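Local coordinates for protein GNAT family acetyltransferase (PDB 6C30) that probably transfers an acetyl group from acetyl-CoA to an amino group of its substrate, as a RimJ-type N-acetyltransferase of the GNAT family, at residues P11-T16 and R86-V91; L102-V107 and A115-W120; Q147-E152 and I195-L200; F171-L176 and D189-A194. All coordinates share one frame; numbering follows the deposited sequence.

How the interactions relate
From the N terminus, interaction 1 comes first: strand 88-94 later comes back against the loop 11-16, which leads into strand 17-22, and closes a long loop rich in helix. Interaction 2 follows in series as the hairpin of strands 97-105 and 114-121, and it adjoins interaction 1 because strands 88-94 and 97-105 are sheet neighbours. Interaction 3 joins strand 150-155, the parallel neighbour of 114-121, to the end of strand 186-196. Interaction 4 is nested inside the loop that interaction 3 closes; it pairs 172-180 with the same strand 186-196. Salt bridges from Arg-150 to Glu-174 and from Glu-199 to Arg-172 tie these last two together.

Interaction 1: P11-T16 and R86-V91; sequences PGWPDT and RMLPFV
Trp-13 lies opposite Leu-88, their CA atoms 6.7 Å apart, and the irregular loop 11-16 rests on strand 88-91 without a hydrogen bond between the two segments. The Trp-13 indole makes most of the contact. With CG anti to the backbone N (chi1 -179°), the Trp-13 side chain reaches across to Pro-89, whose CD sits over one face of the six-membered ring, 3.8 Å from its centroid, in a CH-pi contact. Pro-14, which follows a cis peptide bond, lays its CB over the opposite face, so the indole is sandwiched between two prolines. Its benzo edge points at the face of Phe-90 in a T-shaped stack, with centroids 5.5 Å apart and planes at 69°. Phe-90 directs its CE1 edge at the carbonyl of Asp-15, where CE1 and O are 3.3 Å apart and nearly in the ring plane. Leu-88 passes alongside the indole in the opposite direction, its CB 3.9 Å from Trp-13 CE3, and brings CD2 to the carbonyl O of Gly-12. Ala-82 of helix 71-83, Pro-31 at the end of strand 25-31 and Ala-219 of the second subunit also pack on Trp-13, placing the loop between sheet, helix and dimer partner.

Interaction 2: L102-V107 and A115-W120; sequences LTIGNV and AWIGYW
The antiparallel hairpin of strands 97-105 and 114-121 lies in the central sheet of the GNAT fold, and here Thr-103 pairs with Gly-118 and Gly-105 with Trp-116 as hydrogen-bonded pairs. Each pair is joined by two backbone bonds; Gly-105 O accepts from Trp-116 N at 2.8 Å. On one face of the sheet the Trp-116 indole folds back over the neighbouring strand. Its CG stands between the backbone N and the carbonyl carbon (chi1 54°), which brings the six-membered ring over Gly-105, whose CA is 3.6 Å from the ring centroid and 11° off its normal. Thr-103 runs beside the indole, its CG2 4.0 Å from CZ3 of Trp-116, while Asn-106 CB meets the pyrrole side at CD1, 3.5 Å away. The other face is mainly aliphatic, with Tyr-119 at one end. Ile-104 CD1 abuts Ile-117 CD1 at 3.5 Å, and Leu-102 CD2 approaches both Ile-117 CD1 and Tyr-119 CB. Leu-135 and Cys-142 of helix 130-143 cover this apolar side. Toward the hairpin turn, Ala-115 CB meets Ile-104 CG2 at 3.6 Å and also Val-107 CG2. Aliphatic groups thus pack under the helix, whereas an aromatic ring lies on glycine backbone through CH-pi contact.

Interaction 3: Q147-E152 and I195-L200; sequences QLHRIE and ITAEEL
His-149 and Glu-198 meet through a hydrogen bond at the end of strand 186-196, where this strand, paired antiparallel with strand 150-155, gives way to a 3-10 turn. NE2 of His-149 donates to OE2 of Glu-198 over 2.7 Å at 164°; the oxygen lies in the imidazole plane and is met on its syn side, while the ring and carboxylate planes stand almost perpendicular, 85° apart. The Glu-198 chain is bent at chi2 (92°), which turns the carboxylate back toward the ring. Its other oxygen, OE1, accepts from the hydroxyl OG1 of Thr-196 at 2.7 Å, so each oxygen has its own donor, which should limit rotation of the carboxylate. Thr-196 also lays its CB over one face of the imidazole. Behind these side chains the backbones hold the register: Ala-197 N donates to His-149 O, and Ile-151 and Ile-195 form a hydrogen-bonded pair with both bonds near 3.0 Å between N and O. The Arg-150 chain crosses Thr-196 at a slant, CG against CG2, and grips Glu-152 OE2 with NH1 and NH2, but it also forms a salt bridge to Glu-174 on strand 172-180. Ile-151 and Ile-195 both pack on Leu-139 of helix 130-143. Beyond the strand end, Glu-199 turns back on its own segment, where its OE2 accepts from Thr-196 N at 2.8 Å.

Interaction 4: F171-L176 and D189-A194; sequences FREEGL and DHLLVA
Phe-171 and Val-193 mark the tight, buried end of this contact, with Phe-171 CB and Val-193 CG2 3.7 Å apart and the side chains crossing at about a right angle. The phenyl ring, its CG anti to the carbonyl carbon (chi1 -77°), runs past the backbone of buried Ala-194 toward Leu-166 of helix 160-169. Ala-194 O accepts from Arg-172 N at 2.8 Å. From the more exposed side Ala-194 is covered by Arg-172, whose guanidinium lays a face over its O, and by Glu-174, whose OE1, also salt-bridged to Arg-150, is 3.4 Å from its CB. The guanidinium is held by NH1 bonding to Glu-174 OE2, 2.9 Å away, and by a salt bridge from NE to Glu-199. Midway along the antiparallel strands 172-180 and 186-196 a classic beta bulge shifts the register by one. Glu-174 N and Gly-175 N both point to Leu-192 O, the first at 2.8 Å and the second weakly at 3.3 Å. Glu-173, exposed on the near side of the bulge, sends its carboxylate to Arg-163. Past the bulge the packing is more open to solvent: exposed Leu-176 sets CD1 3.9 Å from Leu-191 CD2 and brushes Asp-189 CB, whose carboxylate turns to Lys-178.

Interaction 1: P11-T16 and R86-V91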
# COMPACT_ATOMS: atom_id res chain seq x y z
N PRO A 11 5.78 -19.41 6.43
CA PRO A 11 6.79 -18.59 5.74
C PRO A 11 6.15 -17.66 4.70
O PRO A 11 5.25 -18.08 3.98
CB PRO A 11 7.69 -19.63 5.07
CG PRO A 11 6.83 -20.85 4.95
CD PRO A 11 5.97 -20.85 6.17
N GLY A 12 6.61 -16.42 4.64
CA GLY A 12 6.11 -15.48 3.65
C GLY A 12 4.77 -14.86 4.03
O GLY A 12 4.18 -14.16 3.21
N TRP A 13 4.32 -15.10 5.25
CA TRP A 13 3.05 -14.54 5.73
C TRP A 13 3.18 -14.00 7.15
O TRP A 13 3.78 -14.65 8.00
CB TRP A 13 1.94 -15.59 5.69
CG TRP A 13 0.63 -15.01 6.15
CD1 TRP A 13 0.10 -15.07 7.41
CD2 TRP A 13 -0.28 -14.25 5.36
NE1 TRP A 13 -1.09 -14.40 7.45
CE2 TRP A 13 -1.36 -13.89 6.20
CE3 TRP A 13 -0.29 -13.85 4.02
CZ2 TRP A 13 -2.44 -13.15 5.74
CZ3 TRP A 13 -1.38 -13.10 3.56
CH2 TRP A 13 -2.43 -12.76 4.42
N PRO A 14 2.61 -12.81 7.43
CA PRO A 14 2.03 -11.88 6.46
C PRO A 14 3.12 -11.10 5.74
O PRO A 14 4.24 -10.99 6.25
CB PRO A 14 1.16 -10.95 7.33
CG PRO A 14 1.77 -11.01 8.68
CD PRO A 14 2.42 -12.36 8.82
N ASP A 15 2.81 -10.58 4.57
CA ASP A 15 3.77 -9.81 3.79
C ASP A 15 3.00 -9.01 2.76
O ASP A 15 1.80 -9.26 2.54
CB ASP A 15 4.79 -10.73 3.11
CG ASP A 15 6.12 -10.03 2.84
OD1 ASP A 15 6.22 -8.81 3.05
OD2 ASP A 15 7.06 -10.73 2.39
N THR A 16 3.68 -8.06 2.13
CA THR A 16 3.16 -7.40 0.95
C THR A 16 3.99 -7.85 -0.25
O THR A 16 5.09 -8.38 -0.09
CB THR A 16 3.19 -5.88 1.07
OG1 THR A 16 4.55 -5.43 1.14
CG2 THR A 16 2.47 -5.42 2.33
N ARG A 86 -1.48 -22.64 5.74
CA ARG A 86 -2.18 -23.36 4.69
C ARG A 86 -2.70 -22.48 3.56
O ARG A 86 -3.04 -22.99 2.49
CB ARG A 86 -3.36 -24.13 5.29
CG ARG A 86 -2.89 -25.23 6.23
CD ARG A 86 -4.01 -26.20 6.58
NE ARG A 86 -4.98 -25.63 7.50
CZ ARG A 86 -4.99 -25.86 8.81
NH1 ARG A 86 -4.08 -26.65 9.36
NH2 ARG A 86 -5.92 -25.31 9.57
N MET A 87 -2.76 -21.17 3.80
CA MET A 87 -3.23 -20.21 2.80
C MET A 87 -2.45 -18.92 2.91
O MET A 87 -1.89 -18.62 3.97
CB MET A 87 -4.72 -19.91 2.98
CG MET A 87 -5.65 -21.10 2.83
SD MET A 87 -7.41 -20.65 2.91
CE MET A 87 -7.66 -20.01 1.27
N LEU A 88 -2.42 -18.16 1.82
CA LEU A 88 -1.98 -16.76 1.86
C LEU A 88 -3.04 -15.94 1.13
O LEU A 88 -3.07 -15.89 -0.11
CB LEU A 88 -0.60 -16.55 1.22
CG LEU A 88 0.61 -17.17 1.93
CD1 LEU A 88 0.82 -18.64 1.59
CD2 LEU A 88 1.87 -16.37 1.61
N PRO A 89 -3.92 -15.30 1.89
CA PRO A 89 -5.04 -14.56 1.31
C PRO A 89 -4.72 -13.08 1.09
O PRO A 89 -4.74 -12.29 2.04
CB PRO A 89 -6.16 -14.74 2.34
CG PRO A 89 -5.41 -14.85 3.66
CD PRO A 89 -4.11 -15.57 3.33
N PHE A 90 -4.41 -12.71 -0.15
CA PHE A 90 -4.11 -11.33 -0.48
C PHE A 90 -5.26 -10.59 -1.14
O PHE A 90 -6.15 -11.19 -1.77
CB PHE A 90 -2.91 -11.24 -1.43
CG PHE A 90 -1.61 -11.75 -0.87
CD1 PHE A 90 -0.85 -10.94 -0.04
CD2 PHE A 90 -1.13 -13.01 -1.22
CE1 PHE A 90 0.37 -11.39 0.46
CE2 PHE A 90 0.09 -13.47 -0.72
CZ PHE A 90 0.83 -12.66 0.12
N VAL A 91 -5.20 -9.27 -1.02
CA VAL A 91 -6.02 -8.34 -1.78
C VAL A 91 -5.15 -7.77 -2.89
O VAL A 91 -3.96 -7.48 -2.68
CB VAL A 91 -6.56 -7.21 -0.87
CG1 VAL A 91 -7.11 -6.04 -1.69
CG2 VAL A 91 -7.61 -7.78 0.08

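Interaction 2: L102-V107 and A115-W120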
# COMPACT_ATOMS: atom_id res chain seq x y z
N LEU A 102 -6.18 -12.21 -4.57
CA LEU A 102 -5.20 -13.17 -5.04
C LEU A 102 -4.98 -14.12 -3.86
O LEU A 102 -4.43 -13.70 -2.83
CB LEU A 102 -3.91 -12.47 -5.47
CG LEU A 102 -2.77 -13.23 -6.17
CD1 LEU A 102 -2.08 -14.22 -5.22
CD2 LEU A 102 -3.26 -13.91 -7.44
N THR A 103 -5.42 -15.36 -4.00
CA THR A 103 -5.38 -16.30 -2.88
C THR A 103 -4.51 -17.50 -3.20
O THR A 103 -4.69 -18.15 -4.24
CB THR A 103 -6.80 -16.78 -2.53
OG1 THR A 103 -7.64 -15.64 -2.31
CG2 THR A 103 -6.79 -17.65 -1.28
N ILE A 104 -3.55 -17.79 -2.32
CA ILE A 104 -2.79 -19.03 -2.37
C ILE A 104 -3.40 -20.01 -1.37
O ILE A 104 -3.64 -19.63 -0.22
CB ILE A 104 -1.31 -18.81 -2.00
CG1 ILE A 104 -0.73 -17.58 -2.71
CG2 ILE A 104 -0.49 -20.05 -2.28
CD1 ILE A 104 -0.75 -17.70 -4.17
N GLY A 105 -3.69 -21.23 -1.80
CA GLY A 105 -4.32 -22.19 -0.91
C GLY A 105 -3.77 -23.60 -1.00
O GLY A 105 -2.97 -23.92 -1.89
N ASN A 106 -4.21 -24.45 -0.06
CA ASN A 106 -3.75 -25.84 0.01
C ASN A 106 -2.22 -25.91 0.01
O ASN A 106 -1.61 -26.75 -0.66
CB ASN A 106 -4.34 -26.66 -1.15
CG ASN A 106 -4.08 -28.15 -1.00
OD1 ASN A 106 -4.07 -28.68 0.11
ND2 ASN A 106 -3.84 -28.82 -2.12
N VAL A 107 -1.60 -25.02 0.77
CA VAL A 107 -0.15 -24.94 0.83
C VAL A 107 0.43 -26.15 1.55
O VAL A 107 0.00 -26.50 2.65
CB VAL A 107 0.33 -23.66 1.54
CG1 VAL A 107 1.84 -23.62 1.65
CG2 VAL A 107 -0.17 -22.42 0.79
N ALA A 115 1.03 -25.53 -4.02
CA ALA A 115 -0.17 -24.84 -3.59
C ALA A 115 -0.99 -24.51 -4.82
O ALA A 115 -0.48 -24.59 -5.94
CB ALA A 115 0.17 -23.57 -2.83
N TRP A 116 -2.26 -24.16 -4.63
CA TRP A 116 -3.01 -23.59 -5.74
C TRP A 116 -3.06 -22.08 -5.60
O TRP A 116 -2.80 -21.53 -4.52
CB TRP A 116 -4.43 -24.16 -5.88
CG TRP A 116 -5.37 -24.13 -4.69
CD1 TRP A 116 -5.78 -25.21 -3.97
CD2 TRP A 116 -6.09 -23.00 -4.16
NE1 TRP A 116 -6.67 -24.82 -2.99
CE2 TRP A 116 -6.87 -23.48 -3.09
CE3 TRP A 116 -6.12 -21.63 -4.47
CZ2 TRP A 116 -7.69 -22.64 -2.32
CZ3 TRP A 116 -6.94 -20.79 -3.70
CH2 TRP A 116 -7.71 -21.31 -2.65
N ILE A 117 -3.34 -21.43 -6.72
CA ILE A 117 -3.54 -19.98 -6.76
C ILE A 117 -4.88 -19.69 -7.43
O ILE A 117 -5.27 -20.37 -8.38
CB ILE A 117 -2.37 -19.27 -7.50
CG1 ILE A 117 -2.42 -17.76 -7.28
CG2 ILE A 117 -2.37 -19.61 -8.99
CD1 ILE A 117 -1.10 -17.12 -7.63
N GLY A 118 -5.59 -18.71 -6.90
CA GLY A 118 -6.83 -18.27 -7.50
C GLY A 118 -6.90 -16.76 -7.42
O GLY A 118 -6.17 -16.13 -6.65
N TYR A 119 -7.77 -16.16 -8.22
CA TYR A 119 -7.84 -14.71 -8.29
C TYR A 119 -9.20 -14.28 -8.81
O TYR A 119 -9.91 -15.04 -9.48
CB TYR A 119 -6.73 -14.15 -9.21
CG TYR A 119 -7.02 -14.45 -10.67
CD1 TYR A 119 -7.66 -13.53 -11.49
CD2 TYR A 119 -6.70 -15.69 -11.21
CE1 TYR A 119 -7.96 -13.83 -12.81
CE2 TYR A 119 -7.00 -16.00 -12.52
CZ TYR A 119 -7.63 -15.07 -13.31
OH TYR A 119 -7.92 -15.39 -14.61
N TRP A 120 -9.54 -13.03 -8.53
CA TRP A 120 -10.62 -12.36 -9.24
C TRP A 120 -10.34 -10.86 -9.21
O TRP A 120 -9.69 -10.35 -8.29
CB TRP A 120 -11.99 -12.69 -8.64
CG TRP A 120 -12.24 -12.09 -7.29
CD1 TRP A 120 -11.93 -12.64 -6.07
CD2 TRP A 120 -12.84 -10.82 -7.02
NE1 TRP A 120 -12.31 -11.78 -5.07
CE2 TRP A 120 -12.87 -10.66 -5.62
CE3 TRP A 120 -13.37 -9.81 -7.82
CZ2 TRP A 120 -13.39 -9.52 -5.00
CZ3 TRP A 120 -13.89 -8.68 -7.22
CH2 TRP A 120 -13.89 -8.55 -5.82

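Interaction 3: Q147-E152 and I195-L200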
# COMPACT_ATOMS: atom_id res chain seq x y z
N GLN A 147 8.85 -20.44 -0.17
CA GLN A 147 9.75 -21.58 -0.38
C GLN A 147 9.06 -22.74 -1.10
O GLN A 147 9.38 -23.91 -0.87
CB GLN A 147 10.34 -22.05 0.95
CG GLN A 147 11.16 -20.98 1.65
CD GLN A 147 11.57 -21.39 3.05
OE1 GLN A 147 11.23 -22.47 3.53
NE2 GLN A 147 12.32 -20.52 3.73
N LEU A 148 8.13 -22.41 -1.98
CA LEU A 148 7.41 -23.44 -2.72
C LEU A 148 8.10 -23.80 -4.03
O LEU A 148 8.91 -23.02 -4.58
CB LEU A 148 5.97 -22.99 -2.99
CG LEU A 148 5.13 -22.78 -1.73
CD1 LEU A 148 3.72 -22.31 -2.10
CD2 LEU A 148 5.06 -24.06 -0.89
N HIS A 149 7.79 -24.99 -4.52
CA HIS A 149 8.34 -25.53 -5.76
C HIS A 149 7.36 -25.50 -6.94
O HIS A 149 7.77 -25.49 -8.09
CB HIS A 149 8.83 -26.96 -5.52
CG HIS A 149 9.31 -27.65 -6.76
ND1 HIS A 149 8.58 -28.60 -7.42
CD2 HIS A 149 10.45 -27.49 -7.48
CE1 HIS A 149 9.25 -29.02 -8.49
NE2 HIS A 149 10.39 -28.35 -8.54
N ARG A 150 6.07 -25.46 -6.63
CA ARG A 150 5.04 -25.61 -7.66
C ARG A 150 3.80 -24.82 -7.28
O ARG A 150 3.41 -24.80 -6.11
CB ARG A 150 4.72 -27.09 -7.85
CG ARG A 150 3.63 -27.42 -8.86
CD ARG A 150 3.53 -28.95 -9.07
NE ARG A 150 2.44 -29.27 -10.00
CZ ARG A 150 1.16 -29.29 -9.66
NH1 ARG A 150 0.80 -29.04 -8.40
NH2 ARG A 150 0.24 -29.58 -10.57
N ILE A 151 3.19 -24.18 -8.26
CA ILE A 151 1.88 -23.56 -8.10
C ILE A 151 0.96 -24.04 -9.21
O ILE A 151 1.34 -24.08 -10.39
CB ILE A 151 1.98 -22.02 -8.11
CG1 ILE A 151 2.76 -21.52 -6.89
CG2 ILE A 151 0.60 -21.38 -8.16
CD1 ILE A 151 2.10 -21.83 -5.55
N GLU A 152 -0.26 -24.43 -8.84
CA GLU A 152 -1.25 -24.86 -9.82
C GLU A 152 -2.50 -24.00 -9.74
O GLU A 152 -2.68 -23.24 -8.78
CB GLU A 152 -1.63 -26.33 -9.60
CG GLU A 152 -2.35 -26.56 -8.28
CD GLU A 152 -2.71 -28.01 -8.01
OE1 GLU A 152 -3.63 -28.25 -7.21
OE2 GLU A 152 -2.07 -28.92 -8.59
N ILE A 195 2.84 -24.41 -12.91
CA ILE A 195 4.18 -23.95 -13.23
C ILE A 195 5.08 -24.31 -12.05
O ILE A 195 4.62 -24.32 -10.90
CB ILE A 195 4.19 -22.42 -13.54
CG1 ILE A 195 5.56 -21.98 -14.06
CG2 ILE A 195 3.75 -21.59 -12.32
CD1 ILE A 195 5.60 -20.51 -14.50
N THR A 196 6.34 -24.66 -12.31
CA THR A 196 7.24 -24.99 -11.21
C THR A 196 8.38 -23.97 -11.15
O THR A 196 8.59 -23.20 -12.10
CB THR A 196 7.81 -26.43 -11.31
OG1 THR A 196 8.67 -26.55 -12.46
CG2 THR A 196 6.69 -27.46 -11.41
N ALA A 197 9.09 -23.95 -10.03
CA ALA A 197 10.07 -22.90 -9.75
C ALA A 197 11.18 -22.85 -10.79
O ALA A 197 11.66 -21.77 -11.13
CB ALA A 197 10.65 -23.09 -8.37
N GLU A 198 11.55 -24.01 -11.33
CA GLU A 198 12.57 -24.08 -12.39
C GLU A 198 12.20 -23.21 -13.59
O GLU A 198 13.09 -22.73 -14.31
CB GLU A 198 12.77 -25.53 -12.86
CG GLU A 198 13.28 -26.49 -11.78
CD GLU A 198 12.15 -27.20 -11.05
OE1 GLU A 198 11.00 -26.75 -11.17
OE2 GLU A 198 12.43 -28.20 -10.36
N GLU A 199 10.91 -23.01 -13.82
CA GLU A 199 10.43 -22.30 -15.00
C GLU A 199 10.34 -20.79 -14.80
O GLU A 199 10.11 -20.05 -15.75
CB GLU A 199 9.05 -22.81 -15.42
CG GLU A 199 8.94 -24.31 -15.57
CD GLU A 199 7.52 -24.73 -15.89
OE1 GLU A 199 7.05 -24.49 -17.03
OE2 GLU A 199 6.86 -25.30 -14.99
N LEU A 200 10.49 -20.35 -13.56
CA LEU A 200 10.25 -18.93 -13.26
C LEU A 200 11.17 -17.97 -14.05
O LEU A 200 10.66 -17.05 -14.68
CB LEU A 200 10.36 -18.66 -11.76
CG LEU A 200 9.98 -17.22 -11.41
CD1 LEU A 200 8.52 -16.96 -11.77
CD2 LEU A 200 10.23 -16.92 -9.94

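Interaction 4: F171-L176 and D189-A194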
# COMPACT_ATOMS: atom_id res chain seq x y z
N PHE A 171 1.58 -20.47 -17.13
CA PHE A 171 1.00 -21.75 -16.70
C PHE A 171 0.87 -22.73 -17.86
O PHE A 171 0.47 -22.35 -18.97
CB PHE A 171 -0.37 -21.52 -16.05
CG PHE A 171 -0.28 -20.98 -14.65
CD1 PHE A 171 -0.11 -21.85 -13.58
CD2 PHE A 171 -0.37 -19.62 -14.40
CE1 PHE A 171 -0.02 -21.36 -12.28
CE2 PHE A 171 -0.28 -19.13 -13.11
CZ PHE A 171 -0.11 -20.00 -12.05
N ARG A 172 1.20 -24.00 -17.59
CA ARG A 172 1.05 -25.11 -18.54
C ARG A 172 -0.20 -25.92 -18.25
O ARG A 172 -0.45 -26.25 -17.10
CB ARG A 172 2.24 -26.06 -18.45
CG ARG A 172 3.60 -25.47 -18.73
CD ARG A 172 4.69 -26.49 -18.37
NE ARG A 172 4.96 -26.51 -16.93
CZ ARG A 172 4.45 -27.39 -16.07
NH1 ARG A 172 3.64 -28.36 -16.49
NH2 ARG A 172 4.76 -27.30 -14.78
N GLU A 173 -0.95 -26.31 -19.27
CA GLU A 173 -2.03 -27.29 -19.05
C GLU A 173 -1.44 -28.65 -18.69
O GLU A 173 -0.57 -29.17 -19.41
CB GLU A 173 -2.91 -27.42 -20.30
CG GLU A 173 -3.76 -26.20 -20.58
CD GLU A 173 -4.69 -26.40 -21.76
OE1 GLU A 173 -4.76 -27.53 -22.29
OE2 GLU A 173 -5.35 -25.42 -22.17
N GLU A 174 -1.92 -29.24 -17.60
CA GLU A 174 -1.45 -30.56 -17.16
C GLU A 174 -2.53 -31.62 -17.24
O GLU A 174 -2.22 -32.80 -17.36
CB GLU A 174 -0.91 -30.49 -15.73
CG GLU A 174 0.42 -29.76 -15.66
CD GLU A 174 1.19 -30.00 -14.38
OE1 GLU A 174 0.56 -30.16 -13.32
OE2 GLU A 174 2.43 -30.02 -14.45
N GLY A 175 -3.80 -31.24 -17.18
CA GLY A 175 -4.84 -32.24 -17.23
C GLY A 175 -6.23 -31.68 -17.20
O GLY A 175 -6.42 -30.47 -17.12
N LEU A 176 -7.22 -32.57 -17.29
CA LEU A 176 -8.62 -32.20 -17.23
C LEU A 176 -9.26 -32.97 -16.09
O LEU A 176 -9.31 -34.21 -16.09
CB LEU A 176 -9.34 -32.49 -18.55
CG LEU A 176 -10.83 -32.14 -18.57
CD1 LEU A 176 -11.03 -30.63 -18.47
CD2 LEU A 176 -11.50 -32.69 -19.82
N ASP A 189 -16.28 -29.91 -15.06
CA ASP A 189 -14.88 -30.14 -15.43
C ASP A 189 -14.05 -28.87 -15.25
O ASP A 189 -14.50 -27.77 -15.59
CB ASP A 189 -14.74 -30.56 -16.90
CG ASP A 189 -15.39 -31.89 -17.22
OD1 ASP A 189 -15.93 -32.60 -16.34
OD2 ASP A 189 -15.33 -32.22 -18.43
N HIS A 190 -12.83 -29.02 -14.73
CA HIS A 190 -11.87 -27.93 -14.67
C HIS A 190 -10.54 -28.41 -15.24
O HIS A 190 -10.08 -29.51 -14.91
CB HIS A 190 -11.65 -27.44 -13.23
CG HIS A 190 -12.75 -26.57 -12.70
ND1 HIS A 190 -14.03 -27.03 -12.48
CD2 HIS A 190 -12.75 -25.27 -12.32
CE1 HIS A 190 -14.78 -26.05 -12.00
NE2 HIS A 190 -14.02 -24.97 -11.88
N LEU A 191 -9.92 -27.60 -16.10
CA LEU A 191 -8.53 -27.81 -16.47
C LEU A 191 -7.63 -27.57 -15.28
O LEU A 191 -7.92 -26.70 -14.45
CB LEU A 191 -8.13 -26.88 -17.62
CG LEU A 191 -8.77 -27.20 -18.97
CD1 LEU A 191 -8.76 -25.96 -19.83
CD2 LEU A 191 -8.05 -28.35 -19.66
N LEU A 192 -6.57 -28.35 -15.18
CA LEU A 192 -5.52 -28.12 -14.21
C LEU A 192 -4.32 -27.55 -14.95
O LEU A 192 -3.85 -28.15 -15.92
CB LEU A 192 -5.14 -29.42 -13.50
CG LEU A 192 -4.00 -29.35 -12.49
CD1 LEU A 192 -4.40 -28.49 -11.30
CD2 LEU A 192 -3.57 -30.74 -12.03
N VAL A 193 -3.84 -26.40 -14.49
CA VAL A 193 -2.64 -25.80 -15.08
C VAL A 193 -1.60 -25.60 -13.98
O VAL A 193 -1.95 -25.55 -12.80
CB VAL A 193 -2.95 -24.46 -15.80
CG1 VAL A 193 -4.04 -24.64 -16.86
CG2 VAL A 193 -3.35 -23.37 -14.80
N ALA A 194 -0.32 -25.50 -14.34
CA ALA A 194 0.73 -25.47 -13.33
C ALA A 194 2.01 -24.84 -13.85
O ALA A 194 2.25 -24.77 -15.06
CB ALA A 194 1.02 -26.87 -12.81